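Local coordinates for protein cellulosomal family-48 processive glycoside hydrolase (Bacteroides cellulosolvens, PDB 2Y3N) that probably cleaves cellulose as a cellobiosidase, and through the calcium-binding dockerin domain described here docks onto a cohesin module of the cellulosome, at residues D8-G13 with M17-I22. Sequence-based numbering, arbitrary orientation.
Sequences DLNGDG and MADVMI. With CA (calcium ion), chain G.
Asp19 and Asn10 meet at a calcium ion that ties the loop 8-13 to the first turns of helix 17-26, a worked example of how an EF-hand-like dockerin loop is closed from its helix. Asp19 is bidentate, with OD1 and OD2 each 2.5 Å from the calcium. The loop supplies one oxygen apiece from Asp8, Asn10 and Asp12, with Asp12 OD1 2.3 Å from the calcium. A water and the carbonyl O of Val14 complete seven coordinating oxygens. The amide of Asn10 stands steeply across the carboxylate of Asp19, their planes 69° apart; the two OD1 atoms lie only 3.0 Å from each other because both bind the metal, whose charge probably offsets their repulsion.

Hydrogen bonds among the ligands, and from the backbone of Gly13 and Asn16, hold them in place. Asn10 N donates to Asp19 OD1 at 3.2 Å, nearly in line with the C-O bond, while Asn16 N holds Asp19 OD2. The bound water accepts from Asn10 ND2 and donates to Asp12 OD2. In Asp8, CG lies anti to the backbone N (chi1 -168°), which brings the carboxylate back toward the metal, and its OD2 accepts from Gly13 N on the syn side at 2.9 Å.

Farther out, Leu9 CD1 rests on Ile22 CG2 at 3.7 Å. The loop leads into helix 17-26, whose Met17, Ala18, Val20 and Met21 contact the chain of another protein, presumably the cohesin; the other helix of the model, 50-59, carries Asp52 of the second calcium site, its side chain about 8 Å from that of Leu9.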
loop_
_atom_site.group_PDB
_atom_site.type_symbol
_atom_site.label_atom_id
_atom_site.label_comp_id
_atom_site.label_asym_id
_atom_site.label_seq_id
_atom_site.Cartn_x
_atom_site.Cartn_y
_atom_site.Cartn_z
ATOM N N ASP D 8 10.527 11.508 -10.049
ATOM C CA ASP D 8 9.211 12.049 -10.428
ATOM C C ASP D 8 8.946 11.857 -11.946
ATOM O O ASP D 8 9.061 12.814 -12.729
ATOM C CB ASP D 8 9.136 13.545 -10.066
ATOM C CG ASP D 8 7.714 14.107 -10.164
ATOM O OD1 ASP D 8 6.785 13.282 -10.292
ATOM O OD2 ASP D 8 7.522 15.348 -10.119
ATOM N N LEU D 9 8.576 10.657 -12.375
ATOM C CA LEU D 9 8.456 10.384 -13.811
ATOM C C LEU D 9 7.281 11.072 -14.535
ATOM O O LEU D 9 7.334 11.297 -15.743
ATOM C CB LEU D 9 8.430 8.886 -14.078
ATOM C CG LEU D 9 9.724 8.164 -13.695
ATOM C CD1 LEU D 9 9.588 6.709 -14.102
ATOM C CD2 LEU D 9 10.970 8.822 -14.334
ATOM N N ASN D 10 6.235 11.432 -13.801
ATOM C CA ASN D 10 5.066 12.039 -14.440
ATOM C C ASN D 10 4.915 13.497 -14.054
ATOM O O ASN D 10 3.870 14.097 -14.267
ATOM C CB ASN D 10 3.795 11.227 -14.153
ATOM C CG ASN D 10 3.439 11.221 -12.677
ATOM O OD1 ASN D 10 4.086 11.903 -11.872
ATOM N ND2 ASN D 10 2.437 10.441 -12.308
ATOM N N GLY D 11 5.963 14.062 -13.464
ATOM C CA GLY D 11 6.033 15.520 -13.229
ATOM C C GLY D 11 4.912 16.143 -12.391
ATOM O O GLY D 11 4.525 17.294 -12.652
ATOM N N ASP D 12 4.416 15.418 -11.381
ATOM C CA ASP D 12 3.343 15.931 -10.521
ATOM C C ASP D 12 3.820 16.460 -9.167
ATOM O O ASP D 12 3.005 16.807 -8.329
ATOM C CB ASP D 12 2.203 14.903 -10.331
ATOM C CG ASP D 12 2.639 13.654 -9.589
ATOM O OD1 ASP D 12 3.843 13.522 -9.267
ATOM O OD2 ASP D 12 1.786 12.787 -9.346
ATOM N N GLY D 13 5.132 16.490 -8.934
ATOM C CA GLY D 13 5.626 16.979 -7.636
ATOM C C GLY D 13 5.773 15.970 -6.491
ATOM O O GLY D 13 6.315 16.308 -5.428
ATOM N N MET D 17 3.408 5.501 -6.559
ATOM C CA MET D 17 3.330 4.229 -7.324
ATOM C C MET D 17 3.036 4.497 -8.803
ATOM O O MET D 17 3.393 3.684 -9.692
ATOM C CB MET D 17 2.270 3.294 -6.689
ATOM C CG MET D 17 2.193 1.909 -7.342
ATOM S SD MET D 17 3.725 0.983 -7.260
ATOM C CE MET D 17 3.620 0.344 -5.584
ATOM N N ALA D 18 2.401 5.643 -9.081
ATOM C CA ALA D 18 2.126 6.052 -10.462
ATOM C C ALA D 18 3.417 6.270 -11.202
ATOM O O ALA D 18 3.481 5.985 -12.405
ATOM C CB ALA D 18 1.212 7.311 -10.541
ATOM N N ASP D 19 4.426 6.819 -10.523
ATOM C CA ASP D 19 5.774 6.876 -11.097
ATOM C C ASP D 19 6.406 5.500 -11.284
ATOM O O ASP D 19 7.010 5.214 -12.324
ATOM C CB ASP D 19 6.703 7.711 -10.233
ATOM C CG ASP D 19 6.187 9.098 -10.049
ATOM O OD1 ASP D 19 6.082 9.821 -11.048
ATOM O OD2 ASP D 19 5.848 9.418 -8.910
ATOM N N VAL D 20 6.281 4.645 -10.283
ATOM C CA VAL D 20 6.881 3.290 -10.415
ATOM C C VAL D 20 6.218 2.514 -11.587
ATOM O O VAL D 20 6.852 1.720 -12.248
ATOM C CB VAL D 20 6.727 2.491 -9.116
ATOM C CG1 VAL D 20 7.407 1.172 -9.240
ATOM C CG2 VAL D 20 7.297 3.260 -7.949
ATOM N N MET D 21 4.936 2.757 -11.824
ATOM C CA MET D 21 4.174 2.097 -12.889
ATOM C C MET D 21 4.651 2.525 -14.305
ATOM O O MET D 21 4.422 1.814 -15.282
ATOM C CB MET D 21 2.735 2.513 -12.704
ATOM C CG MET D 21 1.680 1.541 -13.107
ATOM S SD MET D 21 1.672 -0.058 -12.319
ATOM C CE MET D 21 1.592 0.324 -10.596
ATOM N N ILE D 22 5.297 3.693 -14.390
ATOM C CA ILE D 22 5.923 4.186 -15.594
ATOM C C ILE D 22 7.224 3.451 -15.865
ATOM O O ILE D 22 7.522 3.143 -17.007
ATOM C CB ILE D 22 6.206 5.760 -15.546
ATOM C CG1 ILE D 22 4.919 6.587 -15.390
ATOM C CG2 ILE D 22 7.009 6.217 -16.779
ATOM C CD1 ILE D 22 3.890 6.343 -16.458
HETATM CA CA CA G . 5.090 11.664 -9.691
HETATM O O HOH W 1 2.939 10.519 -9.386
#